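Local coordinates for protein N-ACETYLMURAMOYL-L-ALANINE AMIDASE CwlV (Paenibacillus polymyxa, PDB 1JWQ) that probably hydrolyses, through this zinc-binding catalytic domain, the amide bond that joins N-acetylmuramic acid to L-alanine in bacterial cell-wall peptidoglycan, at residues A8-K13 / T28-M33; A34-S39 / F160-A165; H80-G85 / V143-N148; N90-Y95 / T116-R121. One frame throughout, in Å; residues are numbered along the deposited sequence.

Contact 1 of 4, residues A8-K13 / T28-M33. With ZN (zinc ion), chain B.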
loop_
_atom_site.group_PDB
_atom_site.type_symbol
_atom_site.label_atom_id
_atom_site.label_comp_id
_atom_site.label_asym_id
_atom_site.label_seq_id
_atom_site.Cartn_x
_atom_site.Cartn_y
_atom_site.Cartn_z
ATOM N N ALA A 8 0.789 -5.914 -3.039
ATOM C CA ALA A 8 2.175 -5.481 -2.885
ATOM C C ALA A 8 2.655 -5.196 -4.297
ATOM O O ALA A 8 2.808 -6.110 -5.100
ATOM C CB ALA A 8 3.013 -6.593 -2.258
ATOM N N GLY A 9 2.882 -3.924 -4.600
ATOM C CA GLY A 9 3.307 -3.551 -5.932
ATOM C C GLY A 9 4.542 -4.251 -6.459
ATOM O O GLY A 9 5.455 -4.592 -5.703
ATOM N N HIS A 10 4.549 -4.479 -7.768
ATOM C CA HIS A 10 5.675 -5.094 -8.458
ATOM C C HIS A 10 5.945 -6.533 -8.037
ATOM O O HIS A 10 5.065 -7.206 -7.503
ATOM C CB HIS A 10 6.905 -4.220 -8.237
ATOM C CG HIS A 10 6.625 -2.761 -8.419
ATOM N ND1 HIS A 10 6.300 -2.219 -9.645
ATOM C CD2 HIS A 10 6.506 -1.758 -7.519
ATOM C CE1 HIS A 10 5.988 -0.944 -9.488
ATOM N NE2 HIS A 10 6.104 -0.639 -8.209
ATOM N N GLY A 11 7.159 -7.007 -8.298
ATOM C CA GLY A 11 7.499 -8.366 -7.926
ATOM C C GLY A 11 8.267 -9.114 -8.995
ATOM O O GLY A 11 8.083 -8.878 -10.191
ATOM N N ALA A 12 9.131 -10.019 -8.552
ATOM C CA ALA A 12 9.942 -10.826 -9.452
ATOM C C ALA A 12 10.766 -9.936 -10.376
ATOM O O ALA A 12 11.526 -9.088 -9.909
ATOM C CB ALA A 12 9.046 -11.760 -10.263
ATOM N N LYS A 13 10.611 -10.121 -11.684
ATOM C CA LYS A 13 11.366 -9.333 -12.648
ATOM C C LYS A 13 11.137 -7.833 -12.496
ATOM O O LYS A 13 11.984 -7.037 -12.892
ATOM C CB LYS A 13 11.044 -9.779 -14.079
ATOM C CG LYS A 13 9.580 -9.675 -14.477
ATOM C CD LYS A 13 9.381 -10.194 -15.894
ATOM C CE LYS A 13 7.934 -10.068 -16.335
ATOM N NZ LYS A 13 7.724 -10.595 -17.712
ATOM N N THR A 28 10.547 -5.484 -2.559
ATOM C CA THR A 28 10.873 -6.099 -1.278
ATOM C C THR A 28 10.105 -5.395 -0.166
ATOM O O THR A 28 9.514 -6.038 0.703
ATOM C CB THR A 28 12.384 -5.985 -1.001
ATOM O OG1 THR A 28 13.107 -6.472 -2.139
ATOM C CG2 THR A 28 12.770 -6.798 0.224
ATOM N N PHE A 29 10.130 -4.067 -0.195
ATOM C CA PHE A 29 9.416 -3.268 0.790
ATOM C C PHE A 29 7.912 -3.527 0.704
ATOM O O PHE A 29 7.255 -3.747 1.719
ATOM C CB PHE A 29 9.679 -1.778 0.555
ATOM C CG PHE A 29 8.829 -0.867 1.402
ATOM C CD1 PHE A 29 9.121 -0.667 2.745
ATOM C CD2 PHE A 29 7.717 -0.228 0.856
ATOM C CE1 PHE A 29 8.323 0.157 3.536
ATOM C CE2 PHE A 29 6.914 0.597 1.637
ATOM C CZ PHE A 29 7.219 0.790 2.983
ATOM N N ASN A 30 7.370 -3.499 -0.510
ATOM C CA ASN A 30 5.942 -3.706 -0.703
ATOM C C ASN A 30 5.449 -5.028 -0.139
ATOM O O ASN A 30 4.406 -5.083 0.512
ATOM C CB ASN A 30 5.581 -3.617 -2.191
ATOM C CG ASN A 30 5.864 -2.239 -2.778
ATOM O OD1 ASN A 30 5.974 -1.253 -2.047
ATOM N ND2 ASN A 30 5.969 -2.165 -4.104
ATOM N N LEU A 31 6.197 -6.095 -0.389
ATOM C CA LEU A 31 5.809 -7.410 0.105
ATOM C C LEU A 31 5.873 -7.467 1.630
ATOM O O LEU A 31 4.940 -7.932 2.276
ATOM C CB LEU A 31 6.717 -8.483 -0.493
ATOM C CG LEU A 31 6.429 -9.914 -0.030
ATOM C CD1 LEU A 31 5.006 -10.305 -0.410
ATOM C CD2 LEU A 31 7.429 -10.854 -0.681
ATOM N N ALA A 32 6.977 -6.993 2.200
ATOM C CA ALA A 32 7.140 -6.995 3.651
ATOM C C ALA A 32 5.977 -6.263 4.318
ATOM O O ALA A 32 5.460 -6.699 5.350
ATOM C CB ALA A 32 8.474 -6.334 4.032
ATOM N N MET A 33 5.564 -5.148 3.722
ATOM C CA MET A 33 4.458 -4.366 4.264
ATOM C C MET A 33 3.136 -5.118 4.136
ATOM O O MET A 33 2.360 -5.185 5.086
ATOM C CB MET A 33 4.348 -3.017 3.543
ATOM C CG MET A 33 5.476 -2.053 3.866
ATOM S SD MET A 33 5.584 -1.732 5.639
ATOM C CE MET A 33 3.895 -1.291 5.997
HETATM ZN ZN ZN B . 5.570 1.130 -7.187
HETATM O O HOH W 1 5.819 3.111 -6.866
HETATM O O HOH W 2 4.581 1.919 -9.052
#

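Contact 2 of 4, residues A34-S39 / F160-A165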
loop_
_atom_site.group_PDB
_atom_site.type_symbol
_atom_site.label_atom_id
_atom_site.label_comp_id
_atom_site.label_asym_id
_atom_site.label_seq_id
_atom_site.Cartn_x
_atom_site.Cartn_y
_atom_site.Cartn_z
ATOM N N ALA A 34 2.887 -5.679 2.955
ATOM C CA ALA A 34 1.660 -6.426 2.714
ATOM C C ALA A 34 1.528 -7.589 3.691
ATOM O O ALA A 34 0.452 -7.835 4.241
ATOM C CB ALA A 34 1.630 -6.940 1.275
ATOM N N LEU A 35 2.624 -8.304 3.915
ATOM C CA LEU A 35 2.603 -9.442 4.830
ATOM C C LEU A 35 2.326 -8.998 6.265
ATOM O O LEU A 35 1.618 -9.679 7.004
ATOM C CB LEU A 35 3.931 -10.200 4.762
ATOM C CG LEU A 35 4.228 -10.871 3.417
ATOM C CD1 LEU A 35 5.570 -11.569 3.482
ATOM C CD2 LEU A 35 3.121 -11.864 3.073
ATOM N N LYS A 36 2.889 -7.861 6.660
ATOM C CA LYS A 36 2.670 -7.352 8.010
ATOM C C LYS A 36 1.222 -6.906 8.191
ATOM O O LYS A 36 0.610 -7.165 9.229
ATOM C CB LYS A 36 3.623 -6.192 8.310
ATOM C CG LYS A 36 5.052 -6.626 8.590
ATOM C CD LYS A 36 5.978 -5.432 8.755
ATOM C CE LYS A 36 7.427 -5.867 8.989
ATOM N NZ LYS A 36 7.572 -6.620 10.264
ATOM N N VAL A 37 0.668 -6.240 7.182
ATOM C CA VAL A 37 -0.714 -5.789 7.269
ATOM C C VAL A 37 -1.616 -7.018 7.342
ATOM O O VAL A 37 -2.587 -7.043 8.097
ATOM C CB VAL A 37 -1.093 -4.909 6.051
ATOM C CG1 VAL A 37 -2.588 -4.598 6.062
ATOM C CG2 VAL A 37 -0.298 -3.615 6.092
ATOM N N GLU A 38 -1.269 -8.048 6.579
ATOM C CA GLU A 38 -2.049 -9.275 6.575
ATOM C C GLU A 38 -2.075 -9.904 7.965
ATOM O O GLU A 38 -3.134 -10.283 8.465
ATOM C CB GLU A 38 -1.469 -10.277 5.580
ATOM C CG GLU A 38 -2.353 -11.499 5.377
ATOM C CD GLU A 38 -1.674 -12.591 4.584
ATOM O OE1 GLU A 38 -2.388 -13.443 4.020
ATOM O OE2 GLU A 38 -0.428 -12.604 4.532
ATOM N N SER A 39 -0.903 -10.019 8.583
ATOM C CA SER A 39 -0.803 -10.610 9.916
ATOM C C SER A 39 -1.679 -9.884 10.929
ATOM O O SER A 39 -2.331 -10.512 11.766
ATOM C CB SER A 39 0.649 -10.591 10.399
ATOM O OG SER A 39 1.489 -11.298 9.504
ATOM N N PHE A 160 9.639 0.832 11.865
ATOM C CA PHE A 160 8.886 1.731 10.996
ATOM C C PHE A 160 7.796 0.935 10.290
ATOM O O PHE A 160 6.625 1.314 10.311
ATOM C CB PHE A 160 9.815 2.353 9.946
ATOM C CG PHE A 160 9.091 3.100 8.855
ATOM C CD1 PHE A 160 8.679 4.415 9.043
ATOM C CD2 PHE A 160 8.808 2.477 7.641
ATOM C CE1 PHE A 160 7.994 5.099 8.037
ATOM C CE2 PHE A 160 8.122 3.154 6.630
ATOM C CZ PHE A 160 7.716 4.468 6.832
ATOM N N GLN A 161 8.189 -0.173 9.672
ATOM C CA GLN A 161 7.245 -1.020 8.948
ATOM C C GLN A 161 6.105 -1.503 9.832
ATOM O O GLN A 161 4.943 -1.458 9.435
ATOM C CB GLN A 161 7.967 -2.223 8.336
ATOM C CG GLN A 161 9.102 -1.838 7.403
ATOM C CD GLN A 161 9.645 -3.010 6.608
ATOM O OE1 GLN A 161 9.375 -4.169 6.922
ATOM N NE2 GLN A 161 10.432 -2.711 5.578
ATOM N N ASN A 162 6.432 -1.962 11.034
ATOM C CA ASN A 162 5.402 -2.451 11.940
ATOM C C ASN A 162 4.410 -1.364 12.319
ATOM O O ASN A 162 3.207 -1.604 12.379
ATOM C CB ASN A 162 6.041 -3.038 13.201
ATOM C CG ASN A 162 6.765 -4.338 12.924
ATOM O OD1 ASN A 162 6.265 -5.190 12.187
ATOM N ND2 ASN A 162 7.941 -4.508 13.523
ATOM N N ARG A 163 4.925 -0.168 12.571
ATOM C CA ARG A 163 4.097 0.966 12.949
ATOM C C ARG A 163 3.178 1.366 11.793
ATOM O O ARG A 163 1.982 1.605 11.978
ATOM C CB ARG A 163 4.996 2.140 13.325
ATOM C CG ARG A 163 4.253 3.353 13.818
ATOM C CD ARG A 163 5.099 4.587 13.622
ATOM N NE ARG A 163 6.509 4.344 13.911
ATOM C CZ ARG A 163 7.501 4.988 13.307
ATOM N NH1 ARG A 163 7.228 5.899 12.382
ATOM N NH2 ARG A 163 8.759 4.743 13.648
ATOM N N VAL A 164 3.752 1.429 10.598
ATOM C CA VAL A 164 3.007 1.804 9.404
ATOM C C VAL A 164 1.998 0.727 9.029
ATOM O O VAL A 164 0.882 1.036 8.619
ATOM C CB VAL A 164 3.968 2.060 8.225
ATOM C CG1 VAL A 164 3.182 2.313 6.945
ATOM C CG2 VAL A 164 4.848 3.264 8.543
ATOM N N ALA A 165 2.392 -0.535 9.180
ATOM C CA ALA A 165 1.500 -1.644 8.868
ATOM C C ALA A 165 0.268 -1.554 9.758
ATOM O O ALA A 165 -0.850 -1.839 9.324
ATOM C CB ALA A 165 2.212 -2.980 9.085
#

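Contact 3 of 4, residues H80-G85 / V143-N148. With ZN (zinc ion), chain B.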
loop_
_atom_site.group_PDB
_atom_site.type_symbol
_atom_site.label_atom_id
_atom_site.label_comp_id
_atom_site.label_asym_id
_atom_site.label_seq_id
_atom_site.Cartn_x
_atom_site.Cartn_y
_atom_site.Cartn_z
ATOM N N HIS A 80 3.067 0.673 -2.186
ATOM C CA HIS A 80 4.230 1.023 -2.988
ATOM C C HIS A 80 5.197 1.926 -2.232
ATOM O O HIS A 80 4.907 2.396 -1.133
ATOM C CB HIS A 80 3.772 1.763 -4.250
ATOM C CG HIS A 80 3.063 0.896 -5.241
ATOM N ND1 HIS A 80 3.663 0.444 -6.395
ATOM C CD2 HIS A 80 1.801 0.404 -5.254
ATOM C CE1 HIS A 80 2.805 -0.288 -7.080
ATOM N NE2 HIS A 80 1.666 -0.329 -6.410
ATOM N N ALA A 81 6.356 2.150 -2.844
ATOM C CA ALA A 81 7.385 3.037 -2.312
ATOM C C ALA A 81 7.685 3.926 -3.515
ATOM O O ALA A 81 7.717 3.447 -4.653
ATOM C CB ALA A 81 8.621 2.256 -1.891
ATOM N N ASN A 82 7.904 5.209 -3.256
ATOM C CA ASN A 82 8.126 6.201 -4.303
ATOM C C ASN A 82 9.581 6.425 -4.715
ATOM O O ASN A 82 10.514 5.947 -4.070
ATOM C CB ASN A 82 7.520 7.527 -3.831
ATOM C CG ASN A 82 6.755 8.250 -4.920
ATOM O OD1 ASN A 82 5.864 9.051 -4.628
ATOM N ND2 ASN A 82 7.098 7.987 -6.171
ATOM N N SER A 83 9.759 7.165 -5.803
ATOM C CA SER A 83 11.087 7.486 -6.301
ATOM C C SER A 83 11.009 8.782 -7.083
ATOM O O SER A 83 10.023 9.042 -7.777
ATOM C CB SER A 83 11.617 6.373 -7.202
ATOM O OG SER A 83 12.990 6.579 -7.482
ATOM N N SER A 84 12.054 9.594 -6.961
ATOM C CA SER A 84 12.122 10.880 -7.639
ATOM C C SER A 84 13.507 11.104 -8.232
ATOM O O SER A 84 14.483 10.526 -7.764
ATOM C CB SER A 84 11.816 12.002 -6.648
ATOM O OG SER A 84 12.116 13.275 -7.201
ATOM N N GLY A 85 13.579 11.946 -9.257
ATOM C CA GLY A 85 14.853 12.254 -9.882
ATOM C C GLY A 85 15.749 13.023 -8.927
ATOM O O GLY A 85 16.962 13.100 -9.127
ATOM N N VAL A 143 4.302 4.896 0.378
ATOM C CA VAL A 143 4.747 5.091 1.753
ATOM C C VAL A 143 5.831 6.132 1.978
ATOM O O VAL A 143 5.736 6.931 2.905
ATOM C CB VAL A 143 5.204 3.755 2.370
ATOM C CG1 VAL A 143 5.505 3.942 3.852
ATOM C CG2 VAL A 143 4.112 2.702 2.182
ATOM N N GLY A 144 6.855 6.113 1.137
ATOM C CA GLY A 144 7.946 7.061 1.266
ATOM C C GLY A 144 8.831 6.969 0.042
ATOM O O GLY A 144 8.582 6.143 -0.837
ATOM N N TYR A 145 9.867 7.801 -0.019
ATOM C CA TYR A 145 10.777 7.813 -1.166
ATOM C C TYR A 145 12.051 7.016 -0.956
ATOM O O TYR A 145 12.806 7.269 -0.020
ATOM C CB TYR A 145 11.140 9.259 -1.529
ATOM C CG TYR A 145 10.032 9.981 -2.249
ATOM C CD1 TYR A 145 10.100 10.204 -3.623
ATOM C CD2 TYR A 145 8.890 10.398 -1.564
ATOM C CE1 TYR A 145 9.053 10.827 -4.304
ATOM C CE2 TYR A 145 7.838 11.015 -2.230
ATOM C CZ TYR A 145 7.925 11.227 -3.597
ATOM O OH TYR A 145 6.881 11.838 -4.250
ATOM N N LEU A 146 12.286 6.056 -1.845
ATOM C CA LEU A 146 13.473 5.218 -1.781
ATOM C C LEU A 146 14.659 5.942 -2.405
ATOM O O LEU A 146 15.790 5.469 -2.335
ATOM C CB LEU A 146 13.234 3.907 -2.531
ATOM C CG LEU A 146 12.116 3.035 -1.955
ATOM C CD1 LEU A 146 11.982 1.758 -2.775
ATOM C CD2 LEU A 146 12.436 2.703 -0.503
ATOM N N SER A 147 14.379 7.085 -3.025
ATOM C CA SER A 147 15.405 7.894 -3.677
ATOM C C SER A 147 16.095 8.847 -2.703
ATOM O O SER A 147 17.059 9.527 -3.061
ATOM C CB SER A 147 14.782 8.681 -4.837
ATOM O OG SER A 147 13.509 9.187 -4.479
ATOM N N ASN A 148 15.586 8.901 -1.477
ATOM C CA ASN A 148 16.158 9.741 -0.431
ATOM C C ASN A 148 16.895 8.797 0.515
ATOM O O ASN A 148 16.320 7.835 1.011
ATOM C CB ASN A 148 15.051 10.500 0.311
ATOM C CG ASN A 148 15.565 11.268 1.513
ATOM O OD1 ASN A 148 15.770 10.701 2.586
ATOM N ND2 ASN A 148 15.784 12.568 1.338
HETATM ZN ZN ZN B . 5.570 1.130 -7.187
HETATM O O HOH W 1 5.819 3.111 -6.866
HETATM O O HOH W 2 4.581 1.919 -9.052
#

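Contact 4 of 4, residues N90-Y95 / T116-R121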
loop_
_atom_site.group_PDB
_atom_site.type_symbol
_atom_site.label_atom_id
_atom_site.label_comp_id
_atom_site.label_asym_id
_atom_site.label_seq_id
_atom_site.Cartn_x
_atom_site.Cartn_y
_atom_site.Cartn_z
ATOM N N ASN A 90 10.678 13.690 -0.608
ATOM C CA ASN A 90 10.343 12.856 0.536
ATOM C C ASN A 90 8.893 13.021 0.963
ATOM O O ASN A 90 8.257 14.043 0.695
ATOM C CB ASN A 90 11.227 13.230 1.724
ATOM C CG ASN A 90 11.004 14.666 2.176
ATOM O OD1 ASN A 90 11.475 15.612 1.542
ATOM N ND2 ASN A 90 10.261 14.834 3.261
ATOM N N GLY A 91 8.373 12.009 1.641
ATOM C CA GLY A 91 7.009 12.103 2.111
ATOM C C GLY A 91 6.115 10.937 1.762
ATOM O O GLY A 91 6.446 10.086 0.939
ATOM N N THR A 92 4.956 10.934 2.408
ATOM C CA THR A 92 3.944 9.902 2.248
ATOM C C THR A 92 2.753 10.437 1.452
ATOM O O THR A 92 2.258 11.535 1.722
ATOM C CB THR A 92 3.455 9.440 3.630
ATOM O OG1 THR A 92 4.567 8.925 4.371
ATOM C CG2 THR A 92 2.390 8.381 3.494
ATOM N N GLU A 93 2.292 9.646 0.483
ATOM C CA GLU A 93 1.163 10.028 -0.357
ATOM C C GLU A 93 0.142 8.889 -0.471
ATOM O O GLU A 93 0.512 7.703 -0.480
ATOM C CB GLU A 93 1.659 10.400 -1.762
ATOM C CG GLU A 93 3.043 11.049 -1.780
ATOM C CD GLU A 93 3.605 11.237 -3.185
ATOM O OE1 GLU A 93 3.242 10.457 -4.097
ATOM O OE2 GLU A 93 4.432 12.160 -3.385
ATOM N N THR A 94 -1.134 9.265 -0.570
ATOM C CA THR A 94 -2.231 8.314 -0.705
ATOM C C THR A 94 -2.963 8.710 -1.972
ATOM O O THR A 94 -3.327 9.869 -2.127
ATOM C CB THR A 94 -3.207 8.403 0.464
ATOM O OG1 THR A 94 -2.542 8.002 1.670
ATOM C CG2 THR A 94 -4.403 7.484 0.204
ATOM N N TYR A 95 -3.149 7.758 -2.880
ATOM C CA TYR A 95 -3.822 8.017 -4.150
ATOM C C TYR A 95 -5.163 7.314 -4.316
ATOM O O TYR A 95 -5.362 6.201 -3.829
ATOM C CB TYR A 95 -2.944 7.572 -5.316
ATOM C CG TYR A 95 -1.694 8.378 -5.507
ATOM C CD1 TYR A 95 -0.508 8.038 -4.858
ATOM C CD2 TYR A 95 -1.693 9.481 -6.356
ATOM C CE1 TYR A 95 0.653 8.781 -5.057
ATOM C CE2 TYR A 95 -0.546 10.226 -6.562
ATOM C CZ TYR A 95 0.623 9.872 -5.914
ATOM O OH TYR A 95 1.766 10.601 -6.143
ATOM N N THR A 116 3.580 6.889 9.413
ATOM C CA THR A 116 4.891 6.932 8.771
ATOM C C THR A 116 5.763 7.988 9.441
ATOM O O THR A 116 6.987 7.853 9.500
ATOM C CB THR A 116 4.804 7.269 7.266
ATOM O OG1 THR A 116 4.454 8.648 7.097
ATOM C CG2 THR A 116 3.764 6.391 6.579
ATOM N N GLY A 117 5.122 9.038 9.947
ATOM C CA GLY A 117 5.858 10.107 10.597
ATOM C C GLY A 117 6.672 10.902 9.594
ATOM O O GLY A 117 7.480 11.748 9.971
ATOM N N LEU A 118 6.463 10.626 8.311
ATOM C CA LEU A 118 7.180 11.325 7.253
ATOM C C LEU A 118 6.356 12.529 6.812
ATOM O O LEU A 118 5.228 12.718 7.272
ATOM C CB LEU A 118 7.413 10.387 6.069
ATOM C CG LEU A 118 8.088 9.052 6.410
ATOM C CD1 LEU A 118 8.146 8.182 5.159
ATOM C CD2 LEU A 118 9.490 9.300 6.960
ATOM N N THR A 119 6.912 13.345 5.926
ATOM C CA THR A 119 6.187 14.519 5.469
ATOM C C THR A 119 4.873 14.108 4.823
ATOM O O THR A 119 4.844 13.273 3.918
ATOM C CB THR A 119 7.012 15.337 4.469
ATOM O OG1 THR A 119 8.212 15.790 5.107
ATOM C CG2 THR A 119 6.212 16.543 3.984
ATOM N N ASP A 120 3.788 14.701 5.307
ATOM C CA ASP A 120 2.456 14.408 4.800
ATOM C C ASP A 120 2.219 15.092 3.463
ATOM O O ASP A 120 1.955 16.294 3.408
ATOM C CB ASP A 120 1.410 14.870 5.812
ATOM C CG ASP A 120 -0.004 14.592 5.361
ATOM O OD1 ASP A 120 -0.936 14.928 6.116
ATOM O OD2 ASP A 120 -0.187 14.040 4.257
ATOM N N ARG A 121 2.306 14.322 2.383
ATOM C CA ARG A 121 2.095 14.874 1.053
ATOM C C ARG A 121 0.624 14.803 0.641
ATOM O O ARG A 121 0.269 15.118 -0.496
ATOM C CB ARG A 121 2.980 14.149 0.039
ATOM C CG ARG A 121 4.480 14.272 0.317
ATOM C CD ARG A 121 5.266 13.492 -0.724
ATOM N NE ARG A 121 5.012 14.023 -2.057
ATOM C CZ ARG A 121 5.826 14.847 -2.704
ATOM N NH1 ARG A 121 6.968 15.232 -2.143
ATOM N NH2 ARG A 121 5.484 15.309 -3.899
HETATM O O HOH W 3 3.972 13.000 -5.892
#

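Contact 1 of 4, residues A8-K13 / T28-M33
Asn-30 reaches from helix 26-42 to the loop that leaves strand 2-8. Its ND2 gives a nearly straight hydrogen bond to Gly-9 O, 3.0 Å long with an N-H...O angle of 173°. The acceptor lies in the plane of the Asn-30 amide. The donor, however, stands above the carbonyl plane of Gly-9. Asn-30 CG sits beside its own backbone N (chi1 -63°), which sends the amide across to the loop. The same ND2 meets the edge of the His-10 ring, 3.5 Å from CD2, with ring and amide planes 27° apart. On the helix side of the strand end, Ala-8 CB packs against the helix backbone, 3.4 Å from Asn-30 O. The space at Gly-9 is tight, and a CB there would press on Asn-30 ND2.

His-10 binds the zinc ion through NE2 at 2.1 Å, and two waters on the metal lie near the plane of the ring. Its other nitrogen, ND1, is hydrogen-bonded to Asp-14, which, with the metal bond, probably fixes the rotation of the ring. Asn-30 ND2 is also hydrogen-bonded to the zinc ligand Glu-26, so this second-shell amide ties that ligand to the loop that carries His-10. Glu-26 and His-80 complete the protein ligands. A His-Glu-His zinc site set at the C-terminal ends of parallel strands 2-8 and 75-82 and at the start of helix 26-42 is typical of the Amidase_3 catalytic domain.

Contact 2 of 4, residues A34-S39 / F160-A165
Two helices that pack on the same face of the central sheet, 26-42 and 158-176, meet here in an open alpha-beta-alpha domain. Their short segments cross at -52°, with axes 9.1 Å apart at the closest point. The small side chain of Ala-165 sits at the close approach. Ala-165 CB lies 3.6 Å from Lys-36 CB and 4.0 Å from Val-37 CG2. That valine methyl is anti to its carbonyl carbon and also rests near Ala-165 O. On the sheet side, Val-37 touches Ile-6 of strand 2-8.

Lys-36 carries the outer part of the contact. Its chain runs extended as far as CE and then bends at the last torsion (chi4 -64°), which turns NZ to Asn-162. NZ donates to Asn-162 OD1 at 2.7 Å, tilted 33° from the plane of the amide carbonyl. On the way the lysine crosses Gln-161 at about a right angle, with CE 3.3 Å from Gln-161 OE1. The other end of that amide, NE2, is hydrogen-bonded to Leu-155 O, which holds Gln-161 in place. NZ also forms a salt bridge with Glu-158 at the start of helix 158-176.

With an alanine at Lys-36, Asn-162 OD1 and the Glu-158 carboxylate would probably lose their shared cation, and the flank of Gln-161 would be uncovered. The contact thus joins two chemistries: alkyl groups meet where the helices come close, and one ammonium group bridges an amide and a carboxylate at the outer side.

Contact 3 of 4, residues H80-G85 / V143-N148
Asn-82 and Tyr-145 run alongside each other in the same direction from neighbouring strands. Asn-82 CB sits over the centre of the Tyr-145 ring, a CH-pi contact of 3.5 Å to the centroid. The Asn-82 amide stacks on the same ring, with planes 19° apart. Tyr-145 CG is anti to its carbonyl carbon (chi1 -76°), which lays the ring flat beside Asn-82. The phenol oxygen is probably hydrogen-bonded to Glu-93 of the next strand, though the place of that carboxylate oxygen is less sure. A leucine in place of Tyr-145 would probably lose the flat surface under Asn-82 and leave Glu-93 without this hydroxyl partner.

Strands 75-82 and 138-145 are parallel neighbours in the mixed sheet of the domain. Val-143 N bonds to His-80 O, Asn-82 N to Gly-144 O at 2.7 Å, and Leu-146 N to Asn-82 O at 2.8 Å. At the end of strand 138-145, Tyr-145 to Asn-148 form a type I turn. Within it Ser-147 OG stands between its backbone N and carbonyl carbon (chi1 41°), where it accepts from Ser-84 N at 2.9 Å. Leu-146 turns to the other side of the sheet from Tyr-145, and its CD1 packs 3.5 Å from Ala-81 CB. Phe-29 and Leu-155 add to that apolar patch.

At the start of the segment His-80 carries its ring to the metal and binds the zinc ion through ND1 at 2.2 Å. One zinc-bound water donates to Ala-81 O at 2.9 Å.

Contact 4 of 4, residues N90-Y95 / T116-R121
Gly-91 to Glu-93 run parallel to Thr-119 to Arg-121, with Thr-92 N bonded to Thr-119 O at 2.8 Å and Arg-121 N to Thr-92 O at 2.9 Å. The pair closes a beta-alpha-beta crossover: strand 92-96, helix 102-116 and strand 120-125, the last being an outermost strand of the sheet. Gly-91 fits where a side chain could not, since a CB would collide with Arg-121 CG and Thr-119 O.

Thr-92 and Thr-116 meet tip to tip, their OG1 atoms 2.7 Å apart. Thr-92 OG1 sits beside its backbone N (chi1 -60°) and is hydrogen-bonded to Val-143 O of the adjoining strand. Thr-116 OG1 is hydrogen-bonded to Ala-113 O and accepts from Leu-118 N at 3.1 Å. The latter bond makes an ST turn at the end of helix 102-116. Leu-118 CB lies against Thr-92 OG1, 3.6 Å away.

On the other side of the strand, Glu-93 and Arg-121 lie alongside each other with carboxylate and guanidinium planes 43° apart. They form a salt bridge, though the positions of its closest atoms are doubtful. Tyr-95 OH donates to Glu-93 OE1 from above the carboxylate plane. The Arg-121 chain bends at chi3 (61°), and its NH1 makes a weak bond of 3.3 Å to Asn-90 O, which lies at the guanidinium edge.

Contacts 1 and 3 share the zinc ion and its two waters. His-10 NE2 and His-80 ND1 are 3.2 Å apart on the metal, and Asn-30 OD1 comes within 3.0 Å of His-80 CA. Contact 2 continues along helix 26-42 from contact 1, and Met-33 CE lies 3.6 Å from Gln-161 O. Phe-160 CZ reaches Val-143 CG1 of contact 3 at 3.7 Å, and Phe-160 and Val-164 also touch Thr-116 of contact 4. Contacts 3 and 4 are adjacent in the sheet, with centres about 10 Å apart. The side chain of Glu-93 in contact 4 remains about 10 Å from the zinc ion.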